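Long-range contacts in protein Niban 2 (Homo sapiens, PDB 7CTP), which may suppress apoptosis and promote melanoma cell invasion, and carries a pleckstrin homology (PH) domain within a largely helical body: residues Gly96-Glu101 and Arg113-Ser118; Leu74-Glu79 and Arg167-Cys172; Gly36-Asn41 and Ser201-Pro206. All blocks are in the same frame, centred on the assembly; numbering follows the deposited sequence.

Contact 1: residues Gly96-Glu101 and Arg113-Ser118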
loop_
_atom_site.group_PDB
_atom_site.type_symbol
_atom_site.label_atom_id
_atom_site.label_comp_id
_atom_site.label_asym_id
_atom_site.label_seq_id
_atom_site.Cartn_x
_atom_site.Cartn_y
_atom_site.Cartn_z
ATOM N N GLY A 96 1.484 -10.055 11.759
ATOM C CA GLY A 96 1.558 -9.299 12.989
ATOM C C GLY A 96 2.885 -9.536 13.681
ATOM O O GLY A 96 3.614 -10.480 13.376
ATOM N N LEU A 97 3.241 -8.641 14.591
ATOM C CA LEU A 97 4.425 -8.827 15.421
ATOM C C LEU A 97 3.934 -9.056 16.844
ATOM O O LEU A 97 3.352 -8.155 17.456
ATOM C CB LEU A 97 5.363 -7.624 15.320
ATOM C CG LEU A 97 6.583 -7.633 16.238
ATOM C CD1 LEU A 97 7.448 -8.869 15.980
ATOM C CD2 LEU A 97 7.384 -6.360 16.062
ATOM N N VAL A 98 4.157 -10.262 17.367
ATOM C CA VAL A 98 3.586 -10.699 18.638
ATOM C C VAL A 98 4.710 -10.917 19.639
ATOM O O VAL A 98 5.634 -11.697 19.382
ATOM C CB VAL A 98 2.752 -11.975 18.460
ATOM C CG1 VAL A 98 2.038 -12.298 19.736
ATOM C CG2 VAL A 98 1.762 -11.791 17.325
ATOM N N LEU A 99 4.623 -10.243 20.784
ATOM C CA LEU A 99 5.666 -10.276 21.806
ATOM C C LEU A 99 5.140 -10.965 23.064
ATOM O O LEU A 99 4.127 -10.540 23.632
ATOM C CB LEU A 99 6.141 -8.861 22.129
ATOM C CG LEU A 99 6.520 -7.984 20.929
ATOM C CD1 LEU A 99 6.884 -6.574 21.375
ATOM C CD2 LEU A 99 7.668 -8.609 20.164
ATOM N N TYR A 100 5.836 -12.018 23.497
ATOM C CA TYR A 100 5.567 -12.719 24.746
ATOM C C TYR A 100 6.691 -12.448 25.736
ATOM O O TYR A 100 7.796 -12.072 25.348
ATOM C CB TYR A 100 5.444 -14.229 24.521
ATOM C CG TYR A 100 4.309 -14.639 23.616
ATOM C CD1 TYR A 100 4.465 -14.650 22.237
ATOM C CD2 TYR A 100 3.083 -15.026 24.143
ATOM C CE1 TYR A 100 3.431 -15.031 21.403
ATOM C CE2 TYR A 100 2.040 -15.409 23.317
ATOM C CZ TYR A 100 2.223 -15.410 21.949
ATOM O OH TYR A 100 1.196 -15.785 21.112
ATOM N N GLU A 101 6.404 -12.666 27.026
ATOM C CA GLU A 101 7.417 -12.440 28.057
ATOM C C GLU A 101 8.659 -13.284 27.790
ATOM O O GLU A 101 9.790 -12.782 27.819
ATOM C CB GLU A 101 6.838 -12.739 29.444
ATOM C CG GLU A 101 7.801 -12.447 30.597
ATOM C CD GLU A 101 7.092 -12.272 31.929
ATOM O OE1 GLU A 101 7.611 -11.535 32.794
ATOM O OE2 GLU A 101 6.015 -12.877 32.114
ATOM N N ARG A 113 2.081 -10.132 25.334
ATOM C CA ARG A 113 2.160 -8.804 25.931
ATOM C C ARG A 113 1.802 -7.696 24.946
ATOM O O ARG A 113 1.461 -6.588 25.377
ATOM C CB ARG A 113 3.566 -8.562 26.487
ATOM C CG ARG A 113 3.936 -9.406 27.709
ATOM C CD ARG A 113 3.037 -9.099 28.904
ATOM N NE ARG A 113 3.559 -9.639 30.159
ATOM C CZ ARG A 113 4.424 -9.008 30.947
ATOM N NH1 ARG A 113 4.842 -9.579 32.072
ATOM N NH2 ARG A 113 4.870 -7.805 30.616
ATOM N N ALA A 114 1.867 -7.972 23.643
ATOM C CA ALA A 114 1.601 -6.975 22.614
ATOM C C ALA A 114 1.352 -7.690 21.292
ATOM O O ALA A 114 1.965 -8.724 21.021
ATOM C CB ALA A 114 2.774 -5.993 22.475
ATOM N N VAL A 115 0.455 -7.138 20.477
ATOM C CA VAL A 115 0.208 -7.610 19.112
ATOM C C VAL A 115 0.235 -6.383 18.211
ATOM O O VAL A 115 -0.643 -5.519 18.315
ATOM C CB VAL A 115 -1.130 -8.349 18.979
ATOM C CG1 VAL A 115 -1.345 -8.781 17.544
ATOM C CG2 VAL A 115 -1.171 -9.559 19.913
ATOM N N ILE A 116 1.226 -6.303 17.324
ATOM C CA ILE A 116 1.534 -5.068 16.597
ATOM C C ILE A 116 1.237 -5.239 15.110
ATOM O O ILE A 116 1.790 -6.131 14.453
ATOM C CB ILE A 116 2.999 -4.656 16.800
ATOM C CG1 ILE A 116 3.288 -4.425 18.284
ATOM C CG2 ILE A 116 3.302 -3.400 15.993
ATOM C CD1 ILE A 116 4.780 -4.462 18.617
ATOM N N ASN A 117 0.371 -4.377 14.576
ATOM C CA ASN A 117 0.207 -4.212 13.137
ATOM C C ASN A 117 1.102 -3.057 12.704
ATOM O O ASN A 117 0.954 -1.938 13.201
ATOM C CB ASN A 117 -1.260 -3.941 12.784
ATOM C CG ASN A 117 -1.486 -3.683 11.296
ATOM O OD1 ASN A 117 -0.920 -2.757 10.709
ATOM N ND2 ASN A 117 -2.351 -4.488 10.685
ATOM N N SER A 118 2.039 -3.322 11.794
ATOM C CA SER A 118 3.105 -2.366 11.500
ATOM C C SER A 118 2.820 -1.494 10.272
ATOM O O SER A 118 3.750 -0.916 9.702
ATOM C CB SER A 118 4.432 -3.114 11.340
ATOM O OG SER A 118 4.340 -4.091 10.322
#
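Arg113 meets Leu99 through its backbone and Glu101 through its side chain. Its N donates to Leu99 O at 2.7 Å. Its side chain bends at chi2 (-63°) and runs out beside Glu101, where NH1 forms a long salt bridge of 3.5 Å to Glu101 OE1. The carboxylate and guanidinium planes are 58° apart, so the two groups do not meet flat to flat. Ala114 N also turns to Leu99 O, but this second bond is weak. Arg113 and Ala114 thus both face Leu99, as in a classic beta bulge. Ala114 O takes a bond from Leu99 N at 3.1 Å. Val115 and Val98 form the next, non-hydrogen-bonded pair, with Val115 CG2 4.2 Å from Val98 CG1. Ile116 closes the ladder with two bonds to Leu97: its O accepts from Leu97 N, and its N donates to Leu97 O at 2.8 Å. The Ile116 and Leu97 side chains lie side by side and point the same way. Ile116 CG1 is anti to the carbonyl carbon (chi1 -60°), and CD1 beyond it reaches both Leu99 CD1 and Leu97 CD2, at 4.1 Å each. Leu97, Leu99 and Ile116 share the face turned to Phe171 and Tyr169. This is an antiparallel pairing at the outer edge of the PH-domain sheet, where strand 114-116 is one of the two outermost strands.

Contact 2: residues Leu74-Glu79 and Arg167-Cys172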
loop_
_atom_site.group_PDB
_atom_site.type_symbol
_atom_site.label_atom_id
_atom_site.label_comp_id
_atom_site.label_asym_id
_atom_site.label_seq_id
_atom_site.Cartn_x
_atom_site.Cartn_y
_atom_site.Cartn_z
ATOM N N LEU A 74 14.330 -11.406 21.476
ATOM C CA LEU A 74 14.765 -10.029 21.290
ATOM C C LEU A 74 14.817 -9.351 22.645
ATOM O O LEU A 74 14.162 -9.782 23.598
ATOM C CB LEU A 74 13.799 -9.231 20.401
ATOM C CG LEU A 74 13.572 -9.681 18.969
ATOM C CD1 LEU A 74 12.719 -8.688 18.204
ATOM C CD2 LEU A 74 14.918 -9.845 18.325
ATOM N N PHE A 75 15.574 -8.263 22.721
ATOM C CA PHE A 75 15.412 -7.329 23.819
ATOM C C PHE A 75 14.484 -6.207 23.370
ATOM O O PHE A 75 14.566 -5.748 22.229
ATOM C CB PHE A 75 16.758 -6.768 24.261
ATOM C CG PHE A 75 17.715 -7.819 24.724
ATOM C CD1 PHE A 75 17.411 -8.614 25.817
ATOM C CD2 PHE A 75 18.913 -8.018 24.065
ATOM C CE1 PHE A 75 18.295 -9.586 26.256
ATOM C CE2 PHE A 75 19.803 -8.994 24.493
ATOM C CZ PHE A 75 19.490 -9.778 25.590
ATOM N N GLN A 76 13.575 -5.799 24.252
ATOM C CA GLN A 76 12.666 -4.687 23.984
ATOM C C GLN A 76 12.701 -3.688 25.130
ATOM O O GLN A 76 12.610 -4.070 26.301
ATOM C CB GLN A 76 11.228 -5.165 23.772
ATOM C CG GLN A 76 10.316 -4.036 23.297
ATOM C CD GLN A 76 8.842 -4.308 23.530
ATOM O OE1 GLN A 76 8.468 -5.275 24.198
ATOM N NE2 GLN A 76 7.991 -3.440 22.987
ATOM N N HIS A 77 12.821 -2.412 24.789
ATOM C CA HIS A 77 12.721 -1.363 25.793
ATOM C C HIS A 77 11.275 -1.232 26.250
ATOM O O HIS A 77 10.363 -1.153 25.422
ATOM C CB HIS A 77 13.219 -0.045 25.217
ATOM C CG HIS A 77 13.214 1.086 26.195
ATOM N ND1 HIS A 77 12.134 1.929 26.357
ATOM C CD2 HIS A 77 14.164 1.517 27.058
ATOM C CE1 HIS A 77 12.420 2.832 27.279
ATOM N NE2 HIS A 77 13.646 2.604 27.719
ATOM N N GLN A 78 11.063 -1.205 27.569
ATOM C CA GLN A 78 9.726 -1.127 28.152
ATOM C C GLN A 78 9.410 0.321 28.509
ATOM O O GLN A 78 10.168 0.966 29.241
ATOM C CB GLN A 78 9.613 -2.028 29.384
ATOM C CG GLN A 78 9.949 -3.478 29.099
ATOM C CD GLN A 78 9.088 -4.074 27.999
ATOM O OE1 GLN A 78 7.862 -3.984 28.039
ATOM N NE2 GLN A 78 9.729 -4.684 27.005
ATOM N N GLU A 79 8.287 0.824 27.988
ATOM C CA GLU A 79 7.944 2.233 28.161
ATOM C C GLU A 79 7.685 2.571 29.625
ATOM O O GLU A 79 8.066 3.651 30.094
ATOM C CB GLU A 79 6.730 2.580 27.301
ATOM C CG GLU A 79 6.326 4.045 27.321
ATOM C CD GLU A 79 4.855 4.238 27.007
ATOM O OE1 GLU A 79 4.504 4.311 25.808
ATOM O OE2 GLU A 79 4.050 4.306 27.962
ATOM N N ARG A 167 2.699 4.701 18.483
ATOM C CA ARG A 167 3.842 4.631 19.382
ATOM C C ARG A 167 5.036 3.994 18.677
ATOM O O ARG A 167 4.911 3.325 17.648
ATOM C CB ARG A 167 3.504 3.869 20.668
ATOM C CG ARG A 167 3.408 2.367 20.544
ATOM C CD ARG A 167 3.816 1.680 21.865
ATOM N NE ARG A 167 5.273 1.563 21.994
ATOM C CZ ARG A 167 5.917 1.071 23.058
ATOM N NH1 ARG A 167 7.252 1.010 23.065
ATOM N NH2 ARG A 167 5.236 0.643 24.112
ATOM N N HIS A 168 6.213 4.248 19.224
ATOM C CA HIS A 168 7.446 3.730 18.661
ATOM C C HIS A 168 7.910 2.563 19.510
ATOM O O HIS A 168 7.654 2.520 20.714
ATOM C CB HIS A 168 8.528 4.806 18.606
ATOM C CG HIS A 168 8.092 6.054 17.902
ATOM N ND1 HIS A 168 8.785 7.242 17.989
ATOM C CD2 HIS A 168 7.031 6.293 17.092
ATOM C CE1 HIS A 168 8.169 8.161 17.264
ATOM N NE2 HIS A 168 7.098 7.613 16.714
ATOM N N TYR A 169 8.575 1.611 18.867
ATOM C CA TYR A 169 9.073 0.410 19.524
ATOM C C TYR A 169 10.582 0.346 19.386
ATOM O O TYR A 169 11.129 0.681 18.332
ATOM C CB TYR A 169 8.448 -0.842 18.922
ATOM C CG TYR A 169 6.954 -0.892 19.063
ATOM C CD1 TYR A 169 6.368 -1.369 20.225
ATOM C CD2 TYR A 169 6.125 -0.452 18.041
ATOM C CE1 TYR A 169 4.990 -1.416 20.364
ATOM C CE2 TYR A 169 4.750 -0.499 18.168
ATOM C CZ TYR A 169 4.190 -0.986 19.330
ATOM O OH TYR A 169 2.822 -1.032 19.469
ATOM N N TYR A 170 11.254 -0.087 20.453
ATOM C CA TYR A 170 12.709 -0.121 20.495
ATOM C C TYR A 170 13.158 -1.533 20.832
ATOM O O TYR A 170 12.833 -2.050 21.908
ATOM C CB TYR A 170 13.243 0.873 21.524
ATOM C CG TYR A 170 12.544 2.213 21.475
ATOM C CD1 TYR A 170 12.757 3.088 20.419
ATOM C CD2 TYR A 170 11.657 2.594 22.474
ATOM C CE1 TYR A 170 12.118 4.321 20.368
ATOM C CE2 TYR A 170 11.013 3.822 22.429
ATOM C CZ TYR A 170 11.250 4.678 21.373
ATOM O OH TYR A 170 10.610 5.904 21.326
ATOM N N PHE A 171 13.877 -2.155 19.906
ATOM C CA PHE A 171 14.416 -3.498 20.060
ATOM C C PHE A 171 15.930 -3.455 19.913
ATOM O O PHE A 171 16.487 -2.530 19.319
ATOM C CB PHE A 171 13.855 -4.458 19.004
ATOM C CG PHE A 171 12.354 -4.514 18.954
ATOM C CD1 PHE A 171 11.641 -5.143 19.957
ATOM C CD2 PHE A 171 11.664 -3.960 17.889
ATOM C CE1 PHE A 171 10.250 -5.209 19.901
ATOM C CE2 PHE A 171 10.286 -4.016 17.829
ATOM C CZ PHE A 171 9.576 -4.643 18.836
ATOM N N CYS A 172 16.609 -4.471 20.439
ATOM C CA CYS A 172 17.980 -4.694 19.998
ATOM C C CYS A 172 18.255 -6.194 19.987
ATOM O O CYS A 172 17.540 -6.994 20.604
ATOM C CB CYS A 172 19.010 -3.900 20.836
ATOM S SG CYS A 172 19.207 -4.380 22.519
HETATM O O HOH W 1 9.631 -0.820 22.793
#
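Phe75 and Cys172 form a hydrogen-bonded antiparallel pair. Phe75 N donates to Cys172 O at 3.2 Å, and Cys172 N donates back to Phe75 O at 3.0 Å. Two residues on, His77 N donates to Tyr170 O at 2.9 Å. Cys172 SG lies beside Phe75, 3.8 Å from Phe75 CB and oblique to the ring. Gln76 and Phe171 make the non-hydrogen-bonded pair between these bonds. Gln76 CG is anti to its own backbone N (chi1 -172°), which carries the chain along the Phe171 ring, and CG comes to 3.6 Å from Phe171 CE1. The amide and ring planes are 27° apart. Leu74 CD1 meets the same ring at CD1. His77 and Tyr170 run alongside each other, and the edge of Tyr170 is turned toward the His77 ring face in an offset edge-to-face pair, planes at 80°.

A water links the strands further along. It accepts from Gln76 NE2 and Tyr170 N and donates to His77 O, at 2.7 Å. Gln76 OE1 is held in turn by Gln78 NE2, from above the carbonyl plane. Arg167 grips His168 O side-on through NE and NH1, and with this grip the guanidinium lies over one face of the Tyr169 ring, offset toward its rim. Glu79 OE1 lies over a guanidinium face, 4.1 Å from Arg167 NH2, so only charge attraction is likely there.

Farther out, Tyr170 OH bonds to Tyr130 of helix 127-134, and the His77 ring meets Trp84 edge-to-face. Strand 70-77 is flanked by strand 84-91, and strand 169-173 by strand 157-162. The Phe171 side chain packs against Leu97 and Leu99 of strand 97-100.

Contact 3: residues Gly36-Asn41 and Ser201-Pro206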
loop_
_atom_site.group_PDB
_atom_site.type_symbol
_atom_site.label_atom_id
_atom_site.label_comp_id
_atom_site.label_asym_id
_atom_site.label_seq_id
_atom_site.Cartn_x
_atom_site.Cartn_y
_atom_site.Cartn_z
ATOM N N GLY A 36 -21.219 5.195 -5.596
ATOM C CA GLY A 36 -21.999 4.839 -6.768
ATOM C C GLY A 36 -21.236 5.012 -8.068
ATOM O O GLY A 36 -21.525 4.330 -9.056
ATOM N N VAL A 37 -20.275 5.933 -8.091
ATOM C CA VAL A 37 -19.441 6.105 -9.276
ATOM C C VAL A 37 -18.537 4.893 -9.450
ATOM O O VAL A 37 -18.409 4.340 -10.548
ATOM C CB VAL A 37 -18.625 7.411 -9.176
ATOM C CG1 VAL A 37 -17.628 7.517 -10.341
ATOM C CG2 VAL A 37 -19.542 8.641 -9.122
ATOM N N ALA A 38 -17.904 4.454 -8.358
ATOM C CA ALA A 38 -17.078 3.253 -8.406
ATOM C C ALA A 38 -17.893 2.039 -8.827
ATOM O O ALA A 38 -17.406 1.186 -9.584
ATOM C CB ALA A 38 -16.426 3.006 -7.046
ATOM N N LEU A 39 -19.129 1.935 -8.325
ATOM C CA LEU A 39 -20.006 0.829 -8.701
ATOM C C LEU A 39 -20.330 0.877 -10.187
ATOM O O LEU A 39 -20.248 -0.141 -10.888
ATOM C CB LEU A 39 -21.289 0.877 -7.871
ATOM C CG LEU A 39 -22.327 -0.217 -8.155
ATOM C CD1 LEU A 39 -21.768 -1.582 -7.788
ATOM C CD2 LEU A 39 -23.601 0.070 -7.365
ATOM N N PHE A 40 -20.693 2.057 -10.691
ATOM C CA PHE A 40 -20.988 2.184 -12.116
ATOM C C PHE A 40 -19.781 1.806 -12.971
ATOM O O PHE A 40 -19.917 1.094 -13.975
ATOM C CB PHE A 40 -21.438 3.604 -12.447
ATOM C CG PHE A 40 -21.592 3.836 -13.917
ATOM C CD1 PHE A 40 -22.722 3.390 -14.580
ATOM C CD2 PHE A 40 -20.588 4.457 -14.646
ATOM C CE1 PHE A 40 -22.861 3.582 -15.942
ATOM C CE2 PHE A 40 -20.725 4.649 -16.012
ATOM C CZ PHE A 40 -21.869 4.215 -16.655
ATOM N N ASN A 41 -18.590 2.293 -12.608
ATOM C CA ASN A 41 -17.412 2.011 -13.433
ATOM C C ASN A 41 -17.100 0.520 -13.462
ATOM O O ASN A 41 -16.727 -0.031 -14.509
ATOM C CB ASN A 41 -16.200 2.794 -12.928
ATOM C CG ASN A 41 -16.328 4.289 -13.164
ATOM O OD1 ASN A 41 -17.006 4.731 -14.093
ATOM N ND2 ASN A 41 -15.661 5.075 -12.324
ATOM N N SER A 201 -10.135 -5.256 -5.402
ATOM C CA SER A 201 -11.443 -4.825 -4.931
ATOM C C SER A 201 -12.153 -4.067 -6.043
ATOM O O SER A 201 -11.601 -3.128 -6.626
ATOM C CB SER A 201 -11.306 -3.943 -3.690
ATOM O OG SER A 201 -12.536 -3.303 -3.400
ATOM N N LYS A 202 -13.374 -4.492 -6.360
ATOM C CA LYS A 202 -14.056 -3.904 -7.504
ATOM C C LYS A 202 -14.629 -2.538 -7.179
ATOM O O LYS A 202 -14.568 -1.627 -8.006
ATOM C CB LYS A 202 -15.169 -4.836 -7.994
ATOM C CG LYS A 202 -14.690 -6.237 -8.334
ATOM C CD LYS A 202 -15.816 -7.087 -8.896
ATOM C CE LYS A 202 -15.276 -8.169 -9.828
ATOM N NZ LYS A 202 -15.126 -7.701 -11.244
ATOM N N VAL A 203 -15.195 -2.376 -5.985
ATOM C CA VAL A 203 -16.000 -1.192 -5.711
ATOM C C VAL A 203 -15.517 -0.490 -4.450
ATOM O O VAL A 203 -15.218 0.707 -4.480
ATOM C CB VAL A 203 -17.488 -1.556 -5.588
ATOM C CG1 VAL A 203 -18.325 -0.318 -5.290
ATOM C CG2 VAL A 203 -17.961 -2.227 -6.877
ATOM N N GLU A 204 -15.450 -1.230 -3.334
ATOM C CA GLU A 204 -15.126 -0.616 -2.045
ATOM C C GLU A 204 -13.750 0.037 -2.060
ATOM O O GLU A 204 -13.572 1.152 -1.552
ATOM C CB GLU A 204 -15.205 -1.663 -0.937
ATOM C CG GLU A 204 -16.621 -2.062 -0.562
ATOM C CD GLU A 204 -16.649 -3.119 0.529
ATOM O OE1 GLU A 204 -15.652 -3.238 1.278
ATOM O OE2 GLU A 204 -17.671 -3.827 0.629
ATOM N N GLY A 205 -12.756 -0.660 -2.608
ATOM C CA GLY A 205 -11.404 -0.151 -2.671
ATOM C C GLY A 205 -11.279 1.161 -3.419
ATOM O O GLY A 205 -10.830 2.171 -2.865
ATOM N N PRO A 206 -11.663 1.171 -4.703
ATOM C CA PRO A 206 -11.606 2.430 -5.466
ATOM C C PRO A 206 -12.454 3.546 -4.881
ATOM O O PRO A 206 -12.041 4.709 -4.919
ATOM C CB PRO A 206 -12.110 2.014 -6.861
ATOM C CG PRO A 206 -11.788 0.566 -6.952
ATOM C CD PRO A 206 -11.984 0.017 -5.565
HETATM O O HOH W 2 -14.740 0.777 -9.497
#
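Ala38 O and Lys202 O are joined by one water that donates to both, at 2.7 Å to Ala38 O and 2.8 Å to Lys202 O. The two carbonyl oxygens are themselves 4.3 Å apart, and no direct hydrogen bond links the segments. The rest of the contact is made largely by apolar side chains. Ala38 CB points toward the second segment and sits 3.7 Å from Val203 O, with Val203 CG1 and Pro206 CB somewhat farther off. With CG1 anti to the backbone N (chi1 180°) and CG2 anti to the carbonyl carbon, both Val203 methyls face Leu39. CG1 lies against Leu39 N at 3.9 Å. CG2 meets Leu39 CD1 at 4.0 Å, the two side chains crossing at a slant. An alanine in place of Val203 would lose both methyls and is likely to leave a gap beside Leu39 and Ala38. Val203 occupies the N-cap position of helix 204-218. Two residues earlier, Ser201 OG accepts from Gly205 N at 2.8 Å, tying the preceding loop to the start of the helix. Lys202 NZ makes a salt bridge with Glu46, also on helix 10-48, while Leu39 also packs on Met300 of helix 260-337. The chemistry is that of a small surface contact: methyl groups meet helix 10-48, and a shared water bridges two carbonyl oxygens, neither of which could donate to the other.

Contacts 1 and 2 belong to one antiparallel sheet in the PH domain, with centres 11 Å apart. They touch on a shared face, where Ile116 packs on Tyr169 and Leu99 on Gln76. Contact 2 joins the sheet's first strand along the chain, 70-77, to its last, the adjacent 169-173. Contact 1 is nested inside the loop it closes. Contact 3 in turn encloses both. It lies on the opposite side of the chain's centre from contact 2, centres about 41 Å apart, and 34 Å from contact 1. It joins helix 10-48, before the sheet in sequence, to helix 204-218, after it. The chain therefore leaves the helical body, builds the PH sheet and returns to that body.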